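Local atomic coordinates of mandelate racemase/muconate lactonizing protein (Paenibacillus sp., PDB entry 3V5C), a protein that probably catalyses the magnesium-dependent dehydration of galacturonate, as a member of the enolase superfamily. Residues H237-E240 / A241-E244; G298-L301 / D302-L306; A211-L214 / N215-K218; G31-G34 / R35-V38; L270-W273 / A274-R278. The protein carries 1 engineered substitution. All coordinates share one frame; numbering follows the deposited sequence.

Contacts 1, 2, 3 and 5 all lie on the barrel domain, each at an end of one of its helices; contact 4 is a turn between strands 14-30 and 42-52 of the antiparallel sheet. All five mix buried and exposed residues. Contacts 1 and 3 are helix starts, where an aspartate and an asparagine cap the first turn; contacts 2 and 5 are helix ends, closed by Schellman motifs on glycine. Contact 4 has no helix, yet it too uses an asparagine carbonyl to hold backbone amides. Contacts 1 and 5 are tied by charge, Glu240 reaching Arg276 and Arg278, whereas contacts 2 and 5 meet by packing. Contact 1 alone supplies a magnesium ligand.

Contact 1 of 5, residues H237-E240 / A241-E244; sequences HEDE and ALYE. With MG (magnesium ion), chain E.
Asp239 swings CG to the far side of its backbone N (chi1 176°), which turns its carboxylate back toward Ala241 and Leu242 and makes it the N-cap of helix 240-253, in the barrel domain of the enolase fold. OD1 takes the amide of Leu242, with Leu242 N 3.3 Å from Asp239 OD1 and standing above the carboxylate plane; Ala241 N, at 2.9 Å from the same OD1, gives a weak, bent bond. The carboxylate also rests on leucine carbon, Asp239 CG lying 3.6 Å from Leu242 CG. A negative group at this helix start is likely to be favoured by the helix dipole. Regular helical bonding then takes over, with Tyr243 N on Asp239 O and Glu244 N on Glu240 O.

Glu238 faces the metal instead. Its CB lies 3.8 Å from Tyr243 CE2, and beyond it the chain bends at chi2 (-96°), turning the carboxylate to the metal, while OE1 accepts from Ser267 N and from a magnesium-bound water. The hydroxyl of Tyr243 bonds OD2 of Asp261, whose OD1 is the second protein ligand, and so would steady that carboxylate. Glu240 OE2 makes salt bridges to Arg276 and Arg278. Glu238 OE2 binds the magnesium ion directly at 2.1 Å.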
loop_
_atom_site.group_PDB
_atom_site.type_symbol
_atom_site.label_atom_id
_atom_site.label_comp_id
_atom_site.label_asym_id
_atom_site.label_seq_id
_atom_site.Cartn_x
_atom_site.Cartn_y
_atom_site.Cartn_z
ATOM N N HIS A 237 7.744 17.282 -5.429
ATOM C CA HIS A 237 6.583 17.535 -4.583
ATOM C C HIS A 237 5.472 18.159 -5.421
ATOM O O HIS A 237 5.703 19.100 -6.178
ATOM C CB HIS A 237 6.928 18.416 -3.392
ATOM C CG HIS A 237 5.796 18.552 -2.428
ATOM N ND1 HIS A 237 5.310 17.476 -1.722
ATOM C CD2 HIS A 237 5.013 19.605 -2.102
ATOM C CE1 HIS A 237 4.293 17.864 -0.974
ATOM N NE2 HIS A 237 4.094 19.151 -1.181
ATOM N N GLU A 238 4.266 17.614 -5.283
ATOM C CA GLU A 238 3.152 18.002 -6.128
ATOM C C GLU A 238 2.934 19.512 -6.173
ATOM O O GLU A 238 2.990 20.212 -5.155
ATOM C CB GLU A 238 1.874 17.296 -5.690
ATOM C CG GLU A 238 1.521 17.493 -4.227
ATOM C CD GLU A 238 1.993 16.358 -3.348
ATOM O OE1 GLU A 238 1.324 16.068 -2.336
ATOM O OE2 GLU A 238 3.030 15.723 -3.671
ATOM N N ASP A 239 2.675 19.994 -7.377
ATOM C CA ASP A 239 2.498 21.416 -7.640
ATOM C C ASP A 239 1.588 21.491 -8.862
ATOM O O ASP A 239 1.878 20.893 -9.901
ATOM C CB ASP A 239 3.893 22.006 -7.907
ATOM C CG ASP A 239 3.877 23.484 -8.300
ATOM O OD1 ASP A 239 3.011 23.924 -9.066
ATOM O OD2 ASP A 239 4.814 24.199 -7.886
ATOM N N GLU A 240 0.465 22.194 -8.748
ATOM C CA GLU A 240 -0.483 22.200 -9.860
ATOM C C GLU A 240 0.091 22.770 -11.158
ATOM O O GLU A 240 -0.177 22.261 -12.254
ATOM C CB GLU A 240 -1.781 22.947 -9.496
ATOM C CG GLU A 240 -2.840 22.748 -10.566
ATOM C CD GLU A 240 -4.174 23.434 -10.289
ATOM O OE1 GLU A 240 -4.243 24.308 -9.404
ATOM O OE2 GLU A 240 -5.144 23.091 -10.995
ATOM N N ALA A 241 0.841 23.853 -11.037
ATOM C CA ALA A 241 1.420 24.494 -12.200
ATOM C C ALA A 241 2.392 23.565 -12.908
ATOM O O ALA A 241 2.382 23.472 -14.131
ATOM C CB ALA A 241 2.115 25.792 -11.801
ATOM N N LEU A 242 3.244 22.897 -12.146
ATOM C CA LEU A 242 4.243 22.027 -12.761
ATOM C C LEU A 242 3.592 20.820 -13.421
ATOM O O LEU A 242 3.963 20.441 -14.524
ATOM C CB LEU A 242 5.283 21.574 -11.743
ATOM C CG LEU A 242 6.096 22.675 -11.076
ATOM C CD1 LEU A 242 7.139 22.069 -10.165
ATOM C CD2 LEU A 242 6.746 23.611 -12.114
ATOM N N TYR A 243 2.614 20.226 -12.746
ATOM C CA TYR A 243 1.910 19.101 -13.351
ATOM C C TYR A 243 1.046 19.503 -14.557
ATOM O O TYR A 243 0.923 18.737 -15.494
ATOM C CB TYR A 243 1.096 18.358 -12.292
ATOM C CG TYR A 243 1.872 17.351 -11.452
ATOM C CD1 TYR A 243 2.947 16.629 -11.972
ATOM C CD2 TYR A 243 1.505 17.105 -10.139
ATOM C CE1 TYR A 243 3.619 15.684 -11.192
ATOM C CE2 TYR A 243 2.173 16.181 -9.347
ATOM C CZ TYR A 243 3.216 15.462 -9.879
ATOM O OH TYR A 243 3.834 14.536 -9.076
ATOM N N GLU A 244 0.450 20.699 -14.532
ATOM C CA GLU A 244 -0.288 21.180 -15.699
ATOM C C GLU A 244 0.660 21.237 -16.893
ATOM O O GLU A 244 0.315 20.812 -17.996
ATOM C CB GLU A 244 -0.878 22.573 -15.449
ATOM C CG GLU A 244 -1.705 23.072 -16.613
ATOM C CD GLU A 244 -2.256 24.471 -16.393
ATOM O OE1 GLU A 244 -1.800 25.165 -15.458
ATOM O OE2 GLU A 244 -3.137 24.882 -17.171
HETATM MG MG MG E . 3.872 13.802 -3.369
HETATM O O HOH W 1 5.197 14.553 -1.832
HETATM O O HOH W 2 2.276 13.482 -1.940
HETATM O O HOH W 3 5.327 14.275 -4.840
HETATM O O HOH W 4 4.521 11.810 -3.034
#

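Contact 2 of 5, residues G298-L301 / D302-L306; sequences GEKL and DAHGL
Leu301 O is gripped by two amides as helix 291-303 ends: His304 N at 3.0 Å from Leu301 O and Leu306 N at 2.8 Å from it, arriving from opposite faces of the carbonyl plane. Beside this pair Leu301 and Leu306 meet through their methyl groups, the side chains crossing at about a right angle with Leu301 CD2 4.0 Å from Leu306 CD1. The carbonyl one residue earlier is held by a side chain. His304 ND1 donates to Lys300 O over 3.2 Å, the oxygen lying at the ring edge, in its plane, so the bond fixes the rotation of the imidazole; with chi1 at -76°, CG sits beside the backbone N and the ring is turned back along the helix. The backbone amide of His304 adds a weak bond to Lys300 O.

Further back, Asp302 N and Ala303 N keep ordinary helical bonds to Gly298 O and Glu299 O. The buried Asp302 carboxylate lies beside Gly298 O, and its OD2 and OD1 accept from the backbone amides of Arg330 and Asn331. Leu306 also packs on Ala274 and Thr275 of helix 270-275. Gly305, at positive phi, donates its N to Asp302 O at 3.0 Å, and with the bond from Leu306 N to Leu301 O this completes a Schellman motif, here joining helix to strand 307-308 within a beta-alpha-beta unit of the barrel.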
loop_
_atom_site.group_PDB
_atom_site.type_symbol
_atom_site.label_atom_id
_atom_site.label_comp_id
_atom_site.label_asym_id
_atom_site.label_seq_id
_atom_site.Cartn_x
_atom_site.Cartn_y
_atom_site.Cartn_z
ATOM N N GLY A 298 -12.147 6.465 -2.154
ATOM C CA GLY A 298 -12.258 5.717 -3.390
ATOM C C GLY A 298 -13.552 6.015 -4.109
ATOM O O GLY A 298 -13.575 6.121 -5.335
ATOM N N GLU A 299 -14.639 6.135 -3.355
ATOM C CA GLU A 299 -15.920 6.521 -3.947
ATOM C C GLU A 299 -15.835 7.889 -4.620
ATOM O O GLU A 299 -16.324 8.069 -5.738
ATOM C CB GLU A 299 -17.037 6.516 -2.902
ATOM C CG GLU A 299 -17.483 5.117 -2.527
ATOM C CD GLU A 299 -18.741 5.102 -1.682
ATOM O OE1 GLU A 299 -19.198 6.193 -1.275
ATOM O OE2 GLU A 299 -19.270 3.995 -1.434
ATOM N N LYS A 300 -15.205 8.849 -3.945
ATOM C CA LYS A 300 -15.010 10.169 -4.520
ATOM C C LYS A 300 -14.131 10.133 -5.775
ATOM O O LYS A 300 -14.461 10.739 -6.800
ATOM C CB LYS A 300 -14.441 11.148 -3.487
ATOM C CG LYS A 300 -14.092 12.502 -4.080
ATOM C CD LYS A 300 -13.583 13.483 -3.040
ATOM C CE LYS A 300 -13.431 14.874 -3.657
ATOM N NZ LYS A 300 -13.068 15.891 -2.630
ATOM N N LEU A 301 -13.009 9.425 -5.709
ATOM C CA LEU A 301 -12.133 9.367 -6.869
ATOM C C LEU A 301 -12.826 8.669 -8.032
ATOM O O LEU A 301 -12.744 9.136 -9.174
ATOM C CB LEU A 301 -10.822 8.675 -6.522
ATOM C CG LEU A 301 -10.029 9.349 -5.404
ATOM C CD1 LEU A 301 -8.721 8.602 -5.144
ATOM C CD2 LEU A 301 -9.754 10.812 -5.748
ATOM N N ASP A 302 -13.529 7.566 -7.753
ATOM C CA ASP A 302 -14.264 6.874 -8.825
ATOM C C ASP A 302 -15.227 7.846 -9.519
ATOM O O ASP A 302 -15.386 7.818 -10.751
ATOM C CB ASP A 302 -15.091 5.704 -8.276
ATOM C CG ASP A 302 -14.253 4.475 -7.885
ATOM O OD1 ASP A 302 -13.099 4.316 -8.328
ATOM O OD2 ASP A 302 -14.798 3.646 -7.112
ATOM N N ALA A 303 -15.868 8.693 -8.715
ATOM C CA ALA A 303 -16.887 9.628 -9.213
ATOM C C ALA A 303 -16.309 10.639 -10.202
ATOM O O ALA A 303 -17.028 11.207 -11.038
ATOM C CB ALA A 303 -17.571 10.327 -8.035
ATOM N N HIS A 304 -15.003 10.847 -10.095
ATOM C CA HIS A 304 -14.271 11.765 -10.971
ATOM C C HIS A 304 -13.483 11.064 -12.068
ATOM O O HIS A 304 -12.815 11.725 -12.864
ATOM C CB HIS A 304 -13.343 12.652 -10.142
ATOM C CG HIS A 304 -14.054 13.749 -9.416
ATOM N ND1 HIS A 304 -14.482 13.628 -8.112
ATOM C CD2 HIS A 304 -14.423 14.989 -9.822
ATOM C CE1 HIS A 304 -15.083 14.748 -7.743
ATOM N NE2 HIS A 304 -15.063 15.586 -8.764
ATOM N N GLY A 305 -13.559 9.734 -12.104
ATOM C CA GLY A 305 -12.832 8.939 -13.072
ATOM C C GLY A 305 -11.358 8.874 -12.718
ATOM O O GLY A 305 -10.516 8.584 -13.574
ATOM N N LEU A 306 -11.047 9.122 -11.450
ATOM C CA LEU A 306 -9.660 9.083 -10.999
ATOM C C LEU A 306 -9.309 7.695 -10.462
ATOM O O LEU A 306 -10.199 6.918 -10.105
ATOM C CB LEU A 306 -9.424 10.155 -9.937
ATOM C CG LEU A 306 -9.508 11.591 -10.461
ATOM C CD1 LEU A 306 -9.560 12.583 -9.295
ATOM C CD2 LEU A 306 -8.331 11.893 -11.399
#

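Contact 3 of 5, residues A211-L214 / N215-K218; sequences AYNL and NLTK
Tyr212 lies against Leu216 and Thr217 just before the N-cap residue Asn213 of helix 214-223, in the loop that leads from barrel strand 204-207 to this helix. Its CB is 3.4 Å from Thr217 OG1 and 4.1 Å from Leu216 CB. Along the ring the two neighbours part: CD1 stays by Leu216 CB, while CD2 is 3.7 Å from Thr217 OG1. At the tip, OH bonds Asp187 of helix 180-198. A leucine in place of Tyr212 would probably leave Asp187 without this hydroxyl and open a gap where the outer part of the ring lay.

Asn213 caps the helix. Its CG lies between backbone N and carbonyl carbon (chi1 57°), which sets OD1 over the open end of the helix; Leu216 N donates to Asn213 OD1 at 2.9 Å, nearly in line with the amide C=O. Leu216 CB lies 3.4 Å from Asn213 OD1. The extended Lys218 chain crosses Leu214 obliquely, Lys218 CE 3.9 Å from Leu214 CG, on its way to a salt bridge with Asp245 of helix 240-253. Asn213 O takes two donors from Thr217, the backbone N at 3.0 Å and OG1 at 2.8 Å.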
loop_
_atom_site.group_PDB
_atom_site.type_symbol
_atom_site.label_atom_id
_atom_site.label_comp_id
_atom_site.label_asym_id
_atom_site.label_seq_id
_atom_site.Cartn_x
_atom_site.Cartn_y
_atom_site.Cartn_z
ATOM N N ALA A 211 12.868 13.516 -6.069
ATOM C CA ALA A 211 14.250 13.934 -6.295
ATOM C C ALA A 211 14.476 14.669 -7.608
ATOM O O ALA A 211 15.575 15.154 -7.853
ATOM C CB ALA A 211 15.177 12.739 -6.208
ATOM N N TYR A 212 13.460 14.732 -8.472
ATOM C CA TYR A 212 13.600 15.454 -9.720
ATOM C C TYR A 212 13.084 16.895 -9.592
ATOM O O TYR A 212 12.592 17.287 -8.533
ATOM C CB TYR A 212 12.830 14.727 -10.828
ATOM C CG TYR A 212 13.437 13.409 -11.304
ATOM C CD1 TYR A 212 14.773 13.078 -11.054
ATOM C CD2 TYR A 212 12.665 12.509 -12.038
ATOM C CE1 TYR A 212 15.309 11.865 -11.522
ATOM C CE2 TYR A 212 13.181 11.320 -12.499
ATOM C CZ TYR A 212 14.491 11.008 -12.253
ATOM O OH TYR A 212 14.953 9.809 -12.745
ATOM N N ASN A 213 13.241 17.682 -10.663
ATOM C CA ASN A 213 12.443 18.893 -10.901
ATOM C C ASN A 213 11.796 18.679 -12.273
ATOM O O ASN A 213 11.938 17.583 -12.864
ATOM C CB ASN A 213 13.301 20.172 -10.815
ATOM C CG ASN A 213 14.480 20.163 -11.780
ATOM O OD1 ASN A 213 14.513 19.395 -12.746
ATOM N ND2 ASN A 213 15.457 21.028 -11.520
ATOM N N LEU A 214 11.059 19.656 -12.783
ATOM C CA LEU A 214 10.271 19.408 -13.974
ATOM C C LEU A 214 11.157 19.083 -15.184
ATOM O O LEU A 214 10.840 18.190 -15.973
ATOM C CB LEU A 214 9.327 20.580 -14.246
ATOM C CG LEU A 214 8.463 20.520 -15.504
ATOM C CD1 LEU A 214 7.515 19.315 -15.481
ATOM C CD2 LEU A 214 7.667 21.836 -15.629
ATOM N N ASN A 215 12.255 19.822 -15.342
ATOM C CA ASN A 215 13.131 19.586 -16.487
ATOM C C ASN A 215 13.889 18.256 -16.402
ATOM O O ASN A 215 14.057 17.583 -17.415
ATOM C CB ASN A 215 14.068 20.773 -16.751
ATOM C CG ASN A 215 13.462 21.788 -17.706
ATOM O OD1 ASN A 215 12.567 21.462 -18.477
ATOM N ND2 ASN A 215 13.965 23.016 -17.682
ATOM N N LEU A 216 14.336 17.858 -15.207
ATOM C CA LEU A 216 14.917 16.519 -15.061
ATOM C C LEU A 216 13.896 15.472 -15.454
ATOM O O LEU A 216 14.222 14.479 -16.113
ATOM C CB LEU A 216 15.380 16.257 -13.634
ATOM C CG LEU A 216 16.748 16.804 -13.278
ATOM C CD1 LEU A 216 16.947 16.797 -11.760
ATOM C CD2 LEU A 216 17.855 16.001 -13.987
ATOM N N THR A 217 12.651 15.696 -15.035
ATOM C CA THR A 217 11.568 14.771 -15.327
ATOM C C THR A 217 11.365 14.642 -16.819
ATOM O O THR A 217 11.262 13.532 -17.333
ATOM C CB THR A 217 10.273 15.227 -14.644
ATOM O OG1 THR A 217 10.499 15.237 -13.227
ATOM C CG2 THR A 217 9.137 14.265 -14.981
ATOM N N LYS A 218 11.333 15.775 -17.516
ATOM C CA LYS A 218 11.156 15.751 -18.958
ATOM C C LYS A 218 12.341 15.078 -19.649
ATOM O O LYS A 218 12.159 14.398 -20.665
ATOM C CB LYS A 218 10.971 17.176 -19.490
ATOM C CG LYS A 218 9.630 17.779 -19.084
ATOM C CD LYS A 218 9.553 19.227 -19.571
ATOM C CE LYS A 218 8.169 19.793 -19.307
ATOM N NZ LYS A 218 8.097 21.232 -19.723
#

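Contact 4 of 5, residues G31-G34 / R35-V38; sequences GANG and RIGV
The chain doubles back on itself between Ala32 and Val38, the end-to-end directions of 31-34 and 35-38 lying 175° apart, and the backbone is bonded where Asn33 N meets Ile36 O at 3.0 Å. Round the bend runs an Asx turn, in the loop between strands 14-30 and 42-52. Arg35 N and Ile36 N both donate to Asn33 OD1, each at 2.9 Å; the Ile36 bond is nearly straight along the amide C=O, while Arg35 N stands above the amide plane. A chi1 of 70° folds the Asn33 amide in over the bend, where Ile36 CG1 lies 3.5 Å from Asn33 OD1 and the Arg35 CG is also close.

On the arms, Ala32 CB touches Ile36 O, and Ala32 CA makes a CH···O contact to Gly37 O. His177 NE2 bonds Ile36 O from outside, and Arg176 takes the carbonyl of Arg35. The Arg35 side chain is about 10 Å from the magnesium ion, consistent with the loops that close over the active site in enolase-superfamily enzymes. One water bridges the two side chains of Asn33 and Arg35, accepting from Asn33 ND2 and from Arg35 NH2, each at 3.1 Å.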
loop_
_atom_site.group_PDB
_atom_site.type_symbol
_atom_site.label_atom_id
_atom_site.label_comp_id
_atom_site.label_asym_id
_atom_site.label_seq_id
_atom_site.Cartn_x
_atom_site.Cartn_y
_atom_site.Cartn_z
ATOM N N GLY A 31 17.770 -1.115 -0.611
ATOM C CA GLY A 31 18.760 -0.051 -0.574
ATOM C C GLY A 31 18.167 1.326 -0.347
ATOM O O GLY A 31 17.060 1.458 0.185
ATOM N N ALA A 32 18.937 2.343 -0.730
ATOM C CA ALA A 32 18.510 3.727 -0.621
ATOM C C ALA A 32 17.408 4.044 -1.623
ATOM O O ALA A 32 17.150 3.279 -2.550
ATOM C CB ALA A 32 19.706 4.661 -0.839
ATOM N N ASN A 33 16.739 5.179 -1.414
ATOM C CA ASN A 33 15.882 5.746 -2.449
ATOM C C ASN A 33 16.326 7.170 -2.747
ATOM O O ASN A 33 17.373 7.603 -2.268
ATOM C CB ASN A 33 14.387 5.659 -2.100
ATOM C CG ASN A 33 13.983 6.584 -0.963
ATOM O OD1 ASN A 33 14.712 7.501 -0.603
ATOM N ND2 ASN A 33 12.801 6.330 -0.381
ATOM N N GLY A 34 15.545 7.880 -3.553
ATOM C CA GLY A 34 15.922 9.218 -3.971
ATOM C C GLY A 34 16.325 10.169 -2.845
ATOM O O GLY A 34 17.192 11.035 -3.036
ATOM N N ARG A 35 15.689 10.028 -1.681
ATOM C CA ARG A 35 15.857 11.000 -0.597
ATOM C C ARG A 35 16.573 10.514 0.651
ATOM O O ARG A 35 17.169 11.322 1.361
ATOM C CB ARG A 35 14.501 11.581 -0.181
ATOM C CG ARG A 35 13.516 10.533 0.281
ATOM C CD ARG A 35 12.221 11.187 0.759
ATOM N NE ARG A 35 12.453 12.016 1.936
ATOM C CZ ARG A 35 12.388 11.575 3.191
ATOM N NH1 ARG A 35 12.613 12.403 4.196
ATOM N NH2 ARG A 35 12.093 10.302 3.448
ATOM N N ILE A 36 16.498 9.219 0.948
ATOM C CA ILE A 36 17.134 8.699 2.164
ATOM C C ILE A 36 17.946 7.433 1.885
ATOM O O ILE A 36 17.918 6.898 0.774
ATOM C CB ILE A 36 16.116 8.439 3.299
ATOM C CG1 ILE A 36 15.099 7.387 2.866
ATOM C CG2 ILE A 36 15.455 9.760 3.706
ATOM C CD1 ILE A 36 14.041 7.119 3.942
ATOM N N GLY A 37 18.663 6.971 2.907
ATOM C CA GLY A 37 19.603 5.868 2.771
ATOM C C GLY A 37 18.995 4.480 2.833
ATOM O O GLY A 37 17.787 4.302 2.702
ATOM N N VAL A 38 19.859 3.488 3.033
ATOM C CA VAL A 38 19.467 2.084 3.000
ATOM C C VAL A 38 18.300 1.786 3.946
ATOM O O VAL A 38 18.306 2.202 5.111
ATOM C CB VAL A 38 20.674 1.182 3.325
ATOM C CG1 VAL A 38 20.225 -0.251 3.588
ATOM C CG2 VAL A 38 21.691 1.220 2.164
HETATM O O HOH W 5 11.187 7.972 1.682
#

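Contact 5 of 5, residues L270-W273 / A274-R278; sequences LIEW and ATRGR
Two donors converge on Glu272 O in the last turn of helix 270-275: Thr275 OG1 at 2.8 Å and Arg276 N at 3.1 Å. Thr275 holds OG1 between its backbone N and carbonyl carbon (chi1 72°), which points the hydroxyl back at that carbonyl and sets CG2 near Ile271. A valine in place of Thr275 would probably deprive Glu272 O of its hydroxyl donor and leave it leaning on the Arg276 amide.

The side chains of Glu272 and Arg276 lie side by side in a salt bridge. Arg276 NH1 reaches Glu272 OE2 at 2.6 Å through the anti lone pair, in the guanidinium plane, although the carboxylate and guanidinium planes are 83° apart; NH2 adds a weaker bond, and NE makes a salt bridge to Glu240 of helix 240-253. NH2 also sits at the edge of the Trp273 ring, 3.6 Å from Trp273 CD1.

Trp273 O takes Arg278 N at 3.1 Å, and Gly277 N returns to Ala274 O at 2.9 Å, so Gly277, at positive phi, closes a Schellman motif. Ala274 and Leu270 pack on Leu282 of strand 281-282, Ile271 faces helix 291-303, and Trp273 lies against helix 240-253, so helix 270-275 lies between helices 240-253 and 291-303, over strand 281-282.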
loop_
_atom_site.group_PDB
_atom_site.type_symbol
_atom_site.label_atom_id
_atom_site.label_comp_id
_atom_site.label_asym_id
_atom_site.label_seq_id
_atom_site.Cartn_x
_atom_site.Cartn_y
_atom_site.Cartn_z
ATOM N N LEU A 270 -4.323 18.466 -3.324
ATOM C CA LEU A 270 -3.979 17.450 -4.331
ATOM C C LEU A 270 -5.179 16.865 -5.064
ATOM O O LEU A 270 -5.155 16.720 -6.274
ATOM C CB LEU A 270 -3.132 16.324 -3.724
ATOM C CG LEU A 270 -2.741 15.195 -4.685
ATOM C CD1 LEU A 270 -1.931 15.757 -5.847
ATOM C CD2 LEU A 270 -1.935 14.100 -3.965
ATOM N N ILE A 271 -6.238 16.550 -4.326
ATOM C CA ILE A 271 -7.401 15.962 -4.957
ATOM C C ILE A 271 -8.057 16.964 -5.890
ATOM O O ILE A 271 -8.434 16.627 -7.003
ATOM C CB ILE A 271 -8.370 15.362 -3.920
ATOM C CG1 ILE A 271 -7.729 14.118 -3.294
ATOM C CG2 ILE A 271 -9.679 14.966 -4.590
ATOM C CD1 ILE A 271 -8.369 13.699 -1.985
ATOM N N GLU A 272 -8.151 18.220 -5.456
ATOM C CA GLU A 272 -8.626 19.279 -6.330
ATOM C C GLU A 272 -7.803 19.333 -7.636
ATOM O O GLU A 272 -8.363 19.346 -8.742
ATOM C CB GLU A 272 -8.605 20.616 -5.581
ATOM C CG GLU A 272 -9.089 21.794 -6.398
ATOM C CD GLU A 272 -9.144 23.087 -5.595
ATOM O OE1 GLU A 272 -8.953 23.041 -4.359
ATOM O OE2 GLU A 272 -9.383 24.153 -6.207
ATOM N N TRP A 273 -6.480 19.335 -7.522
ATOM C CA TRP A 273 -5.631 19.305 -8.709
ATOM C C TRP A 273 -5.920 18.087 -9.587
ATOM O O TRP A 273 -5.968 18.191 -10.811
ATOM C CB TRP A 273 -4.157 19.304 -8.308
ATOM C CG TRP A 273 -3.770 20.499 -7.493
ATOM C CD1 TRP A 273 -4.493 21.656 -7.331
ATOM C CD2 TRP A 273 -2.585 20.653 -6.707
ATOM N NE1 TRP A 273 -3.821 22.514 -6.491
ATOM C CE2 TRP A 273 -2.642 21.926 -6.108
ATOM C CE3 TRP A 273 -1.455 19.853 -6.483
ATOM C CZ2 TRP A 273 -1.629 22.404 -5.275
ATOM C CZ3 TRP A 273 -0.459 20.319 -5.650
ATOM C CH2 TRP A 273 -0.541 21.590 -5.065
ATOM N N ALA A 274 -6.131 16.938 -8.962
ATOM C CA ALA A 274 -6.449 15.730 -9.709
ATOM C C ALA A 274 -7.771 15.856 -10.472
ATOM O O ALA A 274 -7.855 15.472 -11.645
ATOM C CB ALA A 274 -6.473 14.510 -8.783
ATOM N N THR A 275 -8.793 16.393 -9.805
ATOM C CA THR A 275 -10.082 16.580 -10.466
ATOM C C THR A 275 -9.962 17.563 -11.629
ATOM O O THR A 275 -10.785 17.545 -12.542
ATOM C CB THR A 275 -11.201 17.038 -9.501
ATOM O OG1 THR A 275 -10.981 18.399 -9.111
ATOM C CG2 THR A 275 -11.266 16.150 -8.285
ATOM N N ARG A 276 -8.937 18.417 -11.614
ATOM C CA ARG A 276 -8.708 19.310 -12.748
ATOM C C ARG A 276 -7.796 18.725 -13.833
ATOM O O ARG A 276 -7.450 19.397 -14.808
ATOM C CB ARG A 276 -8.211 20.684 -12.282
ATOM C CG ARG A 276 -9.279 21.506 -11.569
ATOM C CD ARG A 276 -8.904 22.982 -11.509
ATOM N NE ARG A 276 -7.859 23.269 -10.522
ATOM C CZ ARG A 276 -8.088 23.587 -9.258
ATOM N NH1 ARG A 276 -9.336 23.629 -8.796
ATOM N NH2 ARG A 276 -7.072 23.845 -8.441
ATOM N N GLY A 277 -7.405 17.464 -13.658
ATOM C CA GLY A 277 -6.678 16.746 -14.688
ATOM C C GLY A 277 -5.164 16.731 -14.586
ATOM O O GLY A 277 -4.499 16.242 -15.491
ATOM N N ARG A 278 -4.616 17.237 -13.484
ATOM C CA ARG A 278 -3.163 17.356 -13.358
ATOM C C ARG A 278 -2.504 16.098 -12.780
ATOM O O ARG A 278 -1.287 15.905 -12.943
ATOM C CB ARG A 278 -2.782 18.575 -12.500
ATOM C CG ARG A 278 -3.004 19.949 -13.167
ATOM C CD ARG A 278 -4.482 20.283 -13.243
ATOM N NE ARG A 278 -4.742 21.708 -13.452
ATOM C CZ ARG A 278 -4.986 22.265 -14.635
ATOM N NH1 ARG A 278 -4.965 21.540 -15.750
ATOM N NH2 ARG A 278 -5.239 23.568 -14.707
#